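Local coordinates for protein cytochrome P450 (CYP102L1) (Mycobacterium phage Adler, PDB 6N6Q) that probably acts as a haem-thiolate monooxygenase, using its iron porphyrin to activate molecular oxygen, at residues Glu103-Lys108 with Asn265-Asn270; Ser280-Asn285 with Trp342-Gly347; Leu450-Ser453 with Thr457-Pro460. All blocks are in the same frame, centred on the assembly; numbering follows the deposited sequence.

Contact 1: Glu103-Lys108 with Asn265-Asn270. With HEM (protoporphyrin IX containing Fe), chain E.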
loop_
_atom_site.group_PDB
_atom_site.type_symbol
_atom_site.label_atom_id
_atom_site.label_comp_id
_atom_site.label_asym_id
_atom_site.label_seq_id
_atom_site.Cartn_x
_atom_site.Cartn_y
_atom_site.Cartn_z
ATOM N N GLU A 103 -9.387 2.088 -20.950
ATOM C CA GLU A 103 -8.899 0.783 -21.377
ATOM C C GLU A 103 -9.859 -0.318 -20.942
ATOM O O GLU A 103 -10.239 -0.404 -19.770
ATOM C CB GLU A 103 -7.501 0.531 -20.812
ATOM C CG GLU A 103 -6.395 1.219 -21.598
ATOM C CD GLU A 103 -5.029 1.043 -20.966
ATOM O OE1 GLU A 103 -4.951 1.001 -19.719
ATOM O OE2 GLU A 103 -4.034 0.947 -21.715
ATOM N N GLU A 104 -10.254 -1.158 -21.902
ATOM C CA GLU A 104 -11.201 -2.233 -21.633
ATOM C C GLU A 104 -10.686 -3.212 -20.586
ATOM O O GLU A 104 -11.490 -3.892 -19.937
ATOM C CB GLU A 104 -11.521 -2.974 -22.934
ATOM C CG GLU A 104 -12.748 -3.870 -22.875
ATOM C CD GLU A 104 -12.896 -4.726 -24.121
ATOM O OE1 GLU A 104 -11.878 -4.957 -24.808
ATOM O OE2 GLU A 104 -14.028 -5.166 -24.417
ATOM N N ASN A 105 -9.370 -3.294 -20.398
ATOM C CA ASN A 105 -8.805 -4.224 -19.430
ATOM C C ASN A 105 -8.954 -3.761 -17.985
ATOM O O ASN A 105 -8.767 -4.577 -17.076
ATOM C CB ASN A 105 -7.330 -4.476 -19.739
ATOM C CG ASN A 105 -7.122 -5.693 -20.615
ATOM O OD1 ASN A 105 -7.952 -6.599 -20.638
ATOM N ND2 ASN A 105 -6.010 -5.721 -21.338
ATOM N N TRP A 106 -9.276 -2.489 -17.735
ATOM C CA TRP A 106 -9.544 -2.116 -16.351
ATOM C C TRP A 106 -10.920 -2.594 -15.910
ATOM O O TRP A 106 -11.071 -3.138 -14.813
ATOM C CB TRP A 106 -9.436 -0.607 -16.127
ATOM C CG TRP A 106 -9.877 -0.296 -14.728
ATOM C CD1 TRP A 106 -9.121 -0.375 -13.594
ATOM C CD2 TRP A 106 -11.198 0.062 -14.302
ATOM N NE1 TRP A 106 -9.881 -0.064 -12.495
ATOM C CE2 TRP A 106 -11.160 0.208 -12.902
ATOM C CE3 TRP A 106 -12.405 0.284 -14.971
ATOM C CZ2 TRP A 106 -12.282 0.566 -12.161
ATOM C CZ3 TRP A 106 -13.517 0.637 -14.232
ATOM C CH2 TRP A 106 -13.447 0.780 -12.843
ATOM N N ARG A 107 -11.941 -2.375 -16.742
ATOM C CA ARG A 107 -13.292 -2.760 -16.348
ATOM C C ARG A 107 -13.439 -4.274 -16.296
ATOM O O ARG A 107 -14.061 -4.808 -15.371
ATOM C CB ARG A 107 -14.317 -2.152 -17.302
ATOM C CG ARG A 107 -15.749 -2.286 -16.814
ATOM C CD ARG A 107 -16.735 -2.220 -17.965
ATOM N NE ARG A 107 -16.430 -3.218 -18.987
ATOM C CZ ARG A 107 -16.748 -4.505 -18.894
ATOM N NH1 ARG A 107 -17.383 -4.958 -17.821
ATOM N NH2 ARG A 107 -16.428 -5.342 -19.873
ATOM N N LYS A 108 -12.871 -4.980 -17.277
ATOM C CA LYS A 108 -12.909 -6.440 -17.264
ATOM C C LYS A 108 -12.286 -6.989 -15.987
ATOM O O LYS A 108 -12.930 -7.724 -15.232
ATOM C CB LYS A 108 -12.192 -6.996 -18.497
ATOM C CG LYS A 108 -12.950 -6.818 -19.800
ATOM C CD LYS A 108 -12.190 -7.439 -20.964
ATOM C CE LYS A 108 -11.912 -8.914 -20.718
ATOM N NZ LYS A 108 -11.177 -9.545 -21.851
ATOM N N ASN A 265 -3.537 -13.604 -21.476
ATOM C CA ASN A 265 -2.362 -14.036 -20.724
ATOM C C ASN A 265 -1.492 -12.854 -20.316
ATOM O O ASN A 265 -0.997 -12.801 -19.184
ATOM C CB ASN A 265 -1.553 -15.036 -21.548
ATOM C CG ASN A 265 -0.372 -15.598 -20.783
ATOM O OD1 ASN A 265 -0.530 -16.483 -19.941
ATOM N ND2 ASN A 265 0.822 -15.092 -21.077
ATOM N N ASN A 266 -1.294 -11.894 -21.224
ATOM C CA ASN A 266 -0.441 -10.751 -20.914
ATOM C C ASN A 266 -1.021 -9.918 -19.778
ATOM O O ASN A 266 -0.280 -9.413 -18.927
ATOM C CB ASN A 266 -0.242 -9.890 -22.163
ATOM C CG ASN A 266 0.752 -8.765 -21.943
ATOM O OD1 ASN A 266 1.964 -8.976 -21.988
ATOM N ND2 ASN A 266 0.243 -7.562 -21.705
ATOM N N ASN A 267 -2.348 -9.771 -19.740
ATOM C CA ASN A 267 -2.962 -8.965 -18.692
ATOM C C ASN A 267 -2.937 -9.687 -17.350
ATOM O O ASN A 267 -2.775 -9.051 -16.302
ATOM C CB ASN A 267 -4.394 -8.599 -19.081
ATOM C CG ASN A 267 -5.016 -7.601 -18.127
ATOM O OD1 ASN A 267 -5.653 -7.977 -17.143
ATOM N ND2 ASN A 267 -4.831 -6.317 -18.413
ATOM N N ILE A 268 -3.105 -11.013 -17.360
ATOM C CA ILE A 268 -3.010 -11.785 -16.123
ATOM C C ILE A 268 -1.635 -11.602 -15.495
ATOM O O ILE A 268 -1.506 -11.388 -14.283
ATOM C CB ILE A 268 -3.316 -13.271 -16.387
ATOM C CG1 ILE A 268 -4.771 -13.450 -16.824
ATOM C CG2 ILE A 268 -3.031 -14.106 -15.147
ATOM C CD1 ILE A 268 -5.138 -14.883 -17.138
ATOM N N GLY A 269 -0.584 -11.676 -16.316
ATOM C CA GLY A 269 0.752 -11.399 -15.822
ATOM C C GLY A 269 0.902 -9.993 -15.278
ATOM O O GLY A 269 1.703 -9.756 -14.371
ATOM N N ASN A 270 0.132 -9.042 -15.817
ATOM C CA ASN A 270 0.170 -7.679 -15.298
ATOM C C ASN A 270 -0.507 -7.586 -13.936
ATOM O O ASN A 270 -0.038 -6.859 -13.054
ATOM C CB ASN A 270 -0.482 -6.716 -16.288
ATOM C CG ASN A 270 0.372 -6.476 -17.517
ATOM O OD1 ASN A 270 1.576 -6.726 -17.507
ATOM N ND2 ASN A 270 -0.249 -5.981 -18.581
HETATM C CHA HEM E . -5.580 1.155 -5.290
HETATM C CHB HEM E . -3.737 2.307 -0.943
HETATM C CHC HEM E . -2.974 -2.408 -0.020
HETATM C CHD HEM E . -4.115 -3.445 -4.629
HETATM C C1A HEM E . -5.179 1.891 -4.191
HETATM C C2A HEM E . -5.308 3.325 -4.007
HETATM C C3A HEM E . -4.800 3.638 -2.813
HETATM C C4A HEM E . -4.329 2.419 -2.185
HETATM C CMA HEM E . -4.729 5.057 -2.214
HETATM C CAA HEM E . -5.914 4.330 -5.009
HETATM C CBA HEM E . -4.820 4.765 -5.980
HETATM C CGA HEM E . -5.309 5.881 -6.869
HETATM O O1A HEM E . -6.438 6.390 -6.644
HETATM O O2A HEM E . -4.563 6.264 -7.806
HETATM C C1B HEM E . -3.424 1.129 -0.291
HETATM C C2B HEM E . -3.013 1.008 1.094
HETATM C C3B HEM E . -2.800 -0.298 1.355
HETATM C C4B HEM E . -3.072 -1.038 0.136
HETATM C CMB HEM E . -2.869 2.221 2.042
HETATM C CAB HEM E . -2.347 -0.992 2.667
HETATM C CBB HEM E . -2.051 -0.361 3.810
HETATM C C1C HEM E . -3.240 -3.121 -1.172
HETATM C C2C HEM E . -3.215 -4.561 -1.324
HETATM C C3C HEM E . -3.525 -4.862 -2.586
HETATM C C4C HEM E . -3.765 -3.614 -3.300
HETATM C CMC HEM E . -2.881 -5.592 -0.223
HETATM C CAC HEM E . -3.595 -6.315 -3.117
HETATM C CBC HEM E . -3.938 -6.615 -4.374
HETATM C C1D HEM E . -4.621 -2.299 -5.213
HETATM C C2D HEM E . -5.111 -2.169 -6.574
HETATM C C3D HEM E . -5.514 -0.906 -6.754
HETATM C C4D HEM E . -5.299 -0.179 -5.518
HETATM C CMD HEM E . -5.155 -3.295 -7.631
HETATM C CAD HEM E . -6.110 -0.317 -8.054
HETATM C CBD HEM E . -7.608 -0.598 -8.116
HETATM C CGD HEM E . -8.209 0.057 -9.335
HETATM O O1D HEM E . -9.210 -0.484 -9.875
HETATM O O2D HEM E . -7.687 1.115 -9.774
HETATM N NA HEM E . -4.575 1.377 -3.058
HETATM N NB HEM E . -3.449 -0.136 -0.840
HETATM N NC HEM E . -3.579 -2.581 -2.398
HETATM N ND HEM E . -4.753 -1.064 -4.602
HETATM FE FE HEM E . -3.952 -0.586 -2.765
#

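Contact 2: Ser280-Asn285 with Trp342-Gly347. With HEM (protoporphyrin IX containing Fe), chain E.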
loop_
_atom_site.group_PDB
_atom_site.type_symbol
_atom_site.label_atom_id
_atom_site.label_comp_id
_atom_site.label_asym_id
_atom_site.label_seq_id
_atom_site.Cartn_x
_atom_site.Cartn_y
_atom_site.Cartn_z
ATOM N N SER A 280 2.288 -5.028 -1.644
ATOM C CA SER A 280 3.347 -5.371 -0.701
ATOM C C SER A 280 3.895 -4.141 0.013
ATOM O O SER A 280 3.936 -4.102 1.247
ATOM C CB SER A 280 4.473 -6.110 -1.423
ATOM O OG SER A 280 5.698 -5.983 -0.725
ATOM N N GLU A 281 4.324 -3.129 -0.745
ATOM C CA GLU A 281 5.043 -2.013 -0.134
ATOM C C GLU A 281 4.126 -1.167 0.742
ATOM O O GLU A 281 4.550 -0.677 1.795
ATOM C CB GLU A 281 5.700 -1.155 -1.214
ATOM C CG GLU A 281 6.760 -0.206 -0.677
ATOM C CD GLU A 281 7.565 0.461 -1.775
ATOM O OE1 GLU A 281 7.192 0.321 -2.959
ATOM O OE2 GLU A 281 8.574 1.123 -1.453
ATOM N N THR A 282 2.871 -0.985 0.328
ATOM C CA THR A 282 1.933 -0.210 1.133
ATOM C C THR A 282 1.683 -0.877 2.479
ATOM O O THR A 282 1.770 -0.233 3.531
ATOM C CB THR A 282 0.615 -0.025 0.378
ATOM O OG1 THR A 282 0.117 -1.302 -0.038
ATOM C CG2 THR A 282 0.812 0.865 -0.838
ATOM N N SER A 283 1.372 -2.176 2.465
ATOM C CA SER A 283 1.067 -2.881 3.707
ATOM C C SER A 283 2.299 -3.003 4.594
ATOM O O SER A 283 2.198 -2.909 5.822
ATOM C CB SER A 283 0.496 -4.264 3.398
ATOM O OG SER A 283 -0.654 -4.167 2.577
ATOM N N ALA A 284 3.473 -3.209 3.992
ATOM C CA ALA A 284 4.687 -3.398 4.778
ATOM C C ALA A 284 5.085 -2.122 5.508
ATOM O O ALA A 284 5.488 -2.169 6.676
ATOM C CB ALA A 284 5.825 -3.868 3.877
ATOM N N ASN A 285 4.986 -0.973 4.838
ATOM C CA ASN A 285 5.369 0.279 5.478
ATOM C C ASN A 285 4.345 0.714 6.518
ATOM O O ASN A 285 4.713 1.339 7.519
ATOM C CB ASN A 285 5.567 1.366 4.424
ATOM C CG ASN A 285 6.693 1.040 3.465
ATOM O OD1 ASN A 285 7.584 0.254 3.783
ATOM N ND2 ASN A 285 6.658 1.642 2.282
ATOM N N TRP A 342 0.543 8.936 8.887
ATOM C CA TRP A 342 1.462 8.683 7.779
ATOM C C TRP A 342 0.805 7.734 6.792
ATOM O O TRP A 342 1.012 6.515 6.846
ATOM C CB TRP A 342 2.795 8.121 8.275
ATOM C CG TRP A 342 3.582 9.110 9.068
ATOM C CD1 TRP A 342 3.666 9.190 10.428
ATOM C CD2 TRP A 342 4.389 10.176 8.553
ATOM N NE1 TRP A 342 4.483 10.234 10.790
ATOM C CE2 TRP A 342 4.937 10.856 9.658
ATOM C CE3 TRP A 342 4.701 10.618 7.264
ATOM C CZ2 TRP A 342 5.781 11.957 9.514
ATOM C CZ3 TRP A 342 5.540 11.712 7.122
ATOM C CH2 TRP A 342 6.071 12.367 8.242
ATOM N N PRO A 343 0.010 8.259 5.862
ATOM C CA PRO A 343 -0.595 7.391 4.847
ATOM C C PRO A 343 0.445 6.926 3.846
ATOM O O PRO A 343 1.002 7.740 3.103
ATOM C CB PRO A 343 -1.660 8.283 4.197
ATOM C CG PRO A 343 -1.274 9.701 4.541
ATOM C CD PRO A 343 -0.153 9.688 5.547
ATOM N N VAL A 344 0.726 5.618 3.834
ATOM C CA VAL A 344 1.769 5.088 2.962
ATOM C C VAL A 344 1.466 5.404 1.505
ATOM O O VAL A 344 2.382 5.630 0.708
ATOM C CB VAL A 344 1.949 3.575 3.198
ATOM C CG1 VAL A 344 2.494 3.326 4.595
ATOM C CG2 VAL A 344 0.634 2.839 3.001
ATOM N N ALA A 345 0.190 5.435 1.134
ATOM C CA ALA A 345 -0.209 6.019 -0.138
ATOM C C ALA A 345 -0.553 7.480 0.119
ATOM O O ALA A 345 -1.700 7.799 0.460
ATOM C CB ALA A 345 -1.395 5.269 -0.744
ATOM N N PRO A 346 0.410 8.397 -0.029
ATOM C CA PRO A 346 0.215 9.762 0.481
ATOM C C PRO A 346 -0.809 10.575 -0.291
ATOM O O PRO A 346 -1.190 11.653 0.180
ATOM C CB PRO A 346 1.612 10.378 0.361
ATOM C CG PRO A 346 2.214 9.673 -0.807
ATOM C CD PRO A 346 1.676 8.263 -0.772
ATOM N N GLY A 347 -1.262 10.107 -1.447
ATOM C CA GLY A 347 -2.246 10.859 -2.199
ATOM C C GLY A 347 -2.599 10.148 -3.484
ATOM O O GLY A 347 -2.034 9.103 -3.823
HETATM C CHA HEM E . -5.580 1.155 -5.290
HETATM C CHB HEM E . -3.737 2.307 -0.943
HETATM C CHC HEM E . -2.974 -2.408 -0.020
HETATM C CHD HEM E . -4.115 -3.445 -4.629
HETATM C C1A HEM E . -5.179 1.891 -4.191
HETATM C C2A HEM E . -5.308 3.325 -4.007
HETATM C C3A HEM E . -4.800 3.638 -2.813
HETATM C C4A HEM E . -4.329 2.419 -2.185
HETATM C CMA HEM E . -4.729 5.057 -2.214
HETATM C CAA HEM E . -5.914 4.330 -5.009
HETATM C CBA HEM E . -4.820 4.765 -5.980
HETATM C CGA HEM E . -5.309 5.881 -6.869
HETATM O O1A HEM E . -6.438 6.390 -6.644
HETATM O O2A HEM E . -4.563 6.264 -7.806
HETATM C C1B HEM E . -3.424 1.129 -0.291
HETATM C C2B HEM E . -3.013 1.008 1.094
HETATM C C3B HEM E . -2.800 -0.298 1.355
HETATM C C4B HEM E . -3.072 -1.038 0.136
HETATM C CMB HEM E . -2.869 2.221 2.042
HETATM C CAB HEM E . -2.347 -0.992 2.667
HETATM C CBB HEM E . -2.051 -0.361 3.810
HETATM C C1C HEM E . -3.240 -3.121 -1.172
HETATM C C2C HEM E . -3.215 -4.561 -1.324
HETATM C C3C HEM E . -3.525 -4.862 -2.586
HETATM C C4C HEM E . -3.765 -3.614 -3.300
HETATM C CMC HEM E . -2.881 -5.592 -0.223
HETATM C CAC HEM E . -3.595 -6.315 -3.117
HETATM C CBC HEM E . -3.938 -6.615 -4.374
HETATM C C1D HEM E . -4.621 -2.299 -5.213
HETATM C C2D HEM E . -5.111 -2.169 -6.574
HETATM C C3D HEM E . -5.514 -0.906 -6.754
HETATM C C4D HEM E . -5.299 -0.179 -5.518
HETATM C CMD HEM E . -5.155 -3.295 -7.631
HETATM C CAD HEM E . -6.110 -0.317 -8.054
HETATM C CBD HEM E . -7.608 -0.598 -8.116
HETATM C CGD HEM E . -8.209 0.057 -9.335
HETATM O O1D HEM E . -9.210 -0.484 -9.875
HETATM O O2D HEM E . -7.687 1.115 -9.774
HETATM N NA HEM E . -4.575 1.377 -3.058
HETATM N NB HEM E . -3.449 -0.136 -0.840
HETATM N NC HEM E . -3.579 -2.581 -2.398
HETATM N ND HEM E . -4.753 -1.064 -4.602
HETATM FE FE HEM E . -3.952 -0.586 -2.765
#

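Contact 3: Leu450-Ser453 with Thr457-Pro460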
loop_
_atom_site.group_PDB
_atom_site.type_symbol
_atom_site.label_atom_id
_atom_site.label_comp_id
_atom_site.label_asym_id
_atom_site.label_seq_id
_atom_site.Cartn_x
_atom_site.Cartn_y
_atom_site.Cartn_z
ATOM N N LEU A 450 11.847 9.815 14.114
ATOM C CA LEU A 450 11.130 9.331 12.939
ATOM C C LEU A 450 11.442 10.202 11.728
ATOM O O LEU A 450 11.089 11.385 11.693
ATOM C CB LEU A 450 9.631 9.303 13.216
ATOM C CG LEU A 450 8.742 8.773 12.091
ATOM C CD1 LEU A 450 9.122 7.345 11.729
ATOM C CD2 LEU A 450 7.276 8.856 12.481
ATOM N N LYS A 451 12.105 9.615 10.735
ATOM C CA LYS A 451 12.321 10.233 9.436
ATOM C C LYS A 451 11.633 9.386 8.377
ATOM O O LYS A 451 11.740 8.156 8.389
ATOM C CB LYS A 451 13.816 10.372 9.119
ATOM C CG LYS A 451 14.400 11.749 9.421
ATOM C CD LYS A 451 14.077 12.205 10.837
ATOM C CE LYS A 451 14.715 13.549 11.149
ATOM N NZ LYS A 451 16.203 13.471 11.117
ATOM N N VAL A 452 10.918 10.042 7.468
ATOM C CA VAL A 452 10.098 9.360 6.473
ATOM C C VAL A 452 10.653 9.665 5.091
ATOM O O VAL A 452 10.633 10.822 4.648
ATOM C CB VAL A 452 8.622 9.771 6.575
ATOM C CG1 VAL A 452 7.822 9.145 5.446
ATOM C CG2 VAL A 452 8.054 9.361 7.925
ATOM N N SER A 453 11.145 8.634 4.412
ATOM C CA SER A 453 11.554 8.760 3.022
ATOM C C SER A 453 10.359 8.516 2.109
ATOM O O SER A 453 9.343 7.942 2.510
ATOM C CB SER A 453 12.684 7.782 2.693
ATOM O OG SER A 453 12.222 6.443 2.689
ATOM N N THR A 457 5.876 4.855 -2.005
ATOM C CA THR A 457 5.078 5.013 -0.800
ATOM C C THR A 457 5.899 5.732 0.262
ATOM O O THR A 457 7.104 5.947 0.113
ATOM C CB THR A 457 4.603 3.658 -0.252
ATOM O OG1 THR A 457 5.740 2.858 0.098
ATOM C CG2 THR A 457 3.763 2.921 -1.283
ATOM N N LEU A 458 5.227 6.106 1.347
ATOM C CA LEU A 458 5.910 6.642 2.517
ATOM C C LEU A 458 6.471 5.493 3.345
ATOM O O LEU A 458 5.782 4.498 3.587
ATOM C CB LEU A 458 4.955 7.491 3.357
ATOM C CG LEU A 458 4.971 9.001 3.111
ATOM C CD1 LEU A 458 4.918 9.321 1.625
ATOM C CD2 LEU A 458 3.818 9.671 3.846
ATOM N N LYS A 459 7.723 5.630 3.776
ATOM C CA LYS A 459 8.408 4.566 4.487
ATOM C C LYS A 459 9.251 5.144 5.615
ATOM O O LYS A 459 9.893 6.189 5.437
ATOM C CB LYS A 459 9.305 3.758 3.538
ATOM C CG LYS A 459 9.852 2.475 4.137
ATOM C CD LYS A 459 10.842 1.805 3.203
ATOM C CE LYS A 459 12.137 2.589 3.135
ATOM N NZ LYS A 459 12.756 2.724 4.484
ATOM N N PRO A 460 9.260 4.500 6.782
ATOM C CA PRO A 460 10.184 4.908 7.852
ATOM C C PRO A 460 11.611 4.527 7.486
ATOM O O PRO A 460 11.901 3.361 7.205
ATOM C CB PRO A 460 9.684 4.130 9.076
ATOM C CG PRO A 460 8.302 3.662 8.714
ATOM C CD PRO A 460 8.320 3.461 7.234
#

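Contact 1: Glu103-Lys108 with Asn265-Asn270
Asn267 swings its amide away from its own backbone N (chi1 -172°) and out of its helix, where it meets Asn105, whose first torsion of -93° lies off a staggered position and turns its CG across the gap. The two amides slide past each other in opposite directions, their planes 36° apart. ND2 of Asn267 comes over CG of Asn105 at 3.2 Å and sits just as close to ND2 of Asn105, but both nitrogens are donors, so this is van der Waals contact and not a hydrogen bond. Each amide finds its polar partner outside the pair: Asn105 ND2 gives a hydrogen bond to Asp94, and Asn267 OD1 accepts one from Gln271. Asp94 also takes ND2 of Asn270, so one carboxylate bridges the two helices, while the asparagine pair itself makes no hydrogen bond. On another side of helix 104-113, Trp106 sends NE1 to the haem propionate O1D at 2.7 Å, with the oxygen at the ring edge. This propionate bond from a tryptophan is a familiar P450 feature of the C helix. Lys79 and Arg417 also hydrogen-bond the haem. Helix 104-113 thus touches the haem propionate with Trp106 on one flank and meets the start of helix 265-296 with Asn105 on another, where Ile268 packs against helices 212-237 and 247-253.

Contact 2: Ser280-Asn285 with Trp342-Gly347
Val344 presses both of its methyl branches against the helix carrying Thr282 and Asn285. CG2 approaches the carbonyl O of Thr282 to 3.3 Å, while CG1 lies 3.6 Å from CB of Asn285. With chi1 at -66° the branches are spread, CG1 beside the valine's own backbone N and CG2 between that N and the carbonyl carbon, which lets one side chain span a turn of helix. CG2 also touches the haem methyl CMB at 3.7 Å. No hydrogen bond crosses between the segments; this tight, buried part rests on van der Waals contact of the valine methyls with carbonyl oxygen, side-chain carbon and haem. Beyond Val344 the fit slackens: CB of Ala345 comes no nearer the helix segment than 4.9 Å, at CG2 of Thr282, and rests instead on the haem methyl CMA, before the chain reaches partly exposed Pro346. At the other end Trp342, also partly exposed, makes no contact with 280-285 and stacks on Phe289, one turn further on. Facing the porphyrin, Thr282 OG1 lies 3.2 Å from the haem atom C4B and about 5.0 Å from the iron. Its first torsion of 53° points the hydroxyl back along the helix, where it is hydrogen-bonded to Ala278 O and only weakly to Gly279 O. The run from Ala278 to Thr282 reads Ala-Gly-Ser-Glu-Thr, the P450 I-helix motif usually linked with oxygen activation, faced here by the loop between the K helix and strand 347-352 that commonly lines the P450 substrate pocket.

Contact 3: Leu450-Ser453 with Thr457-Pro460
Ser453 and Lys459 face each other as a hydrogen-bonded antiparallel pair. Ser453 N gives to Lys459 O at 2.9 Å in a clearly bent bond, and Lys459 N returns a straighter one to Ser453 O at 3.1 Å. Next along the strands, Val452 and Pro460 form a non-hydrogen-bonded pair, and CA of Val452 adds a CA-H...O contact to the same Lys459 O at 3.3 Å, so that carbonyl is approached by two donors from one strand. The Lys459 side chain can be traced outward on the face it shares with Ser453. CB passes 4.1 Å from the serine OG. The first torsion, -169°, extends the chain away from its own backbone N and brings CG to 3.2 Å from OD1 of Asn285 on helix 265-296. CD is the elbow, with turns of 71° and 58° in the two bonds that follow CG. Those turns carry CE back to within 3.9 Å of Ser453 OG, and NZ curls round to hydrogen-bond Pro460 O from above the carbonyl plane, so the ammonium is held by the backbone of its own strand. The two strands make a beta hairpin near the C terminus, the position of the beta-4 hairpin of P450s, whose tip usually reaches the substrate pocket. Here the side chain of Thr457 comes to about 7 Å from the bound haem. On the face away from Lys459, CG1 of Val452 meets CG of Leu458 at 3.7 Å, the two side chains crossing at a slant. Leu450 bends its CD1 in toward CB of Pro460. Trp342 lies against Leu450, Val452 and Leu458, while Pro460 rests on Phe289 of helix 265-296.

Overall arrangement
From the N terminus, contact 1 comes first, closing a long and mostly helical excursion between helix 104-113 and the start of helix 265-296. Further along that same helix contact 2 opens, and its loop returns at the chain leading into strand 347-352. Contact 3 closes last, over the short turn of the C-terminal hairpin. The three follow in series, with no nesting or crossing. Contacts 1 and 2 both touch the haem, their centres 24 Å apart. Contacts 2 and 3 adjoin, Val344 O probably accepting a hydrogen bond from Leu458 N, whereas contact 1 lies across the chain's centre from contact 3.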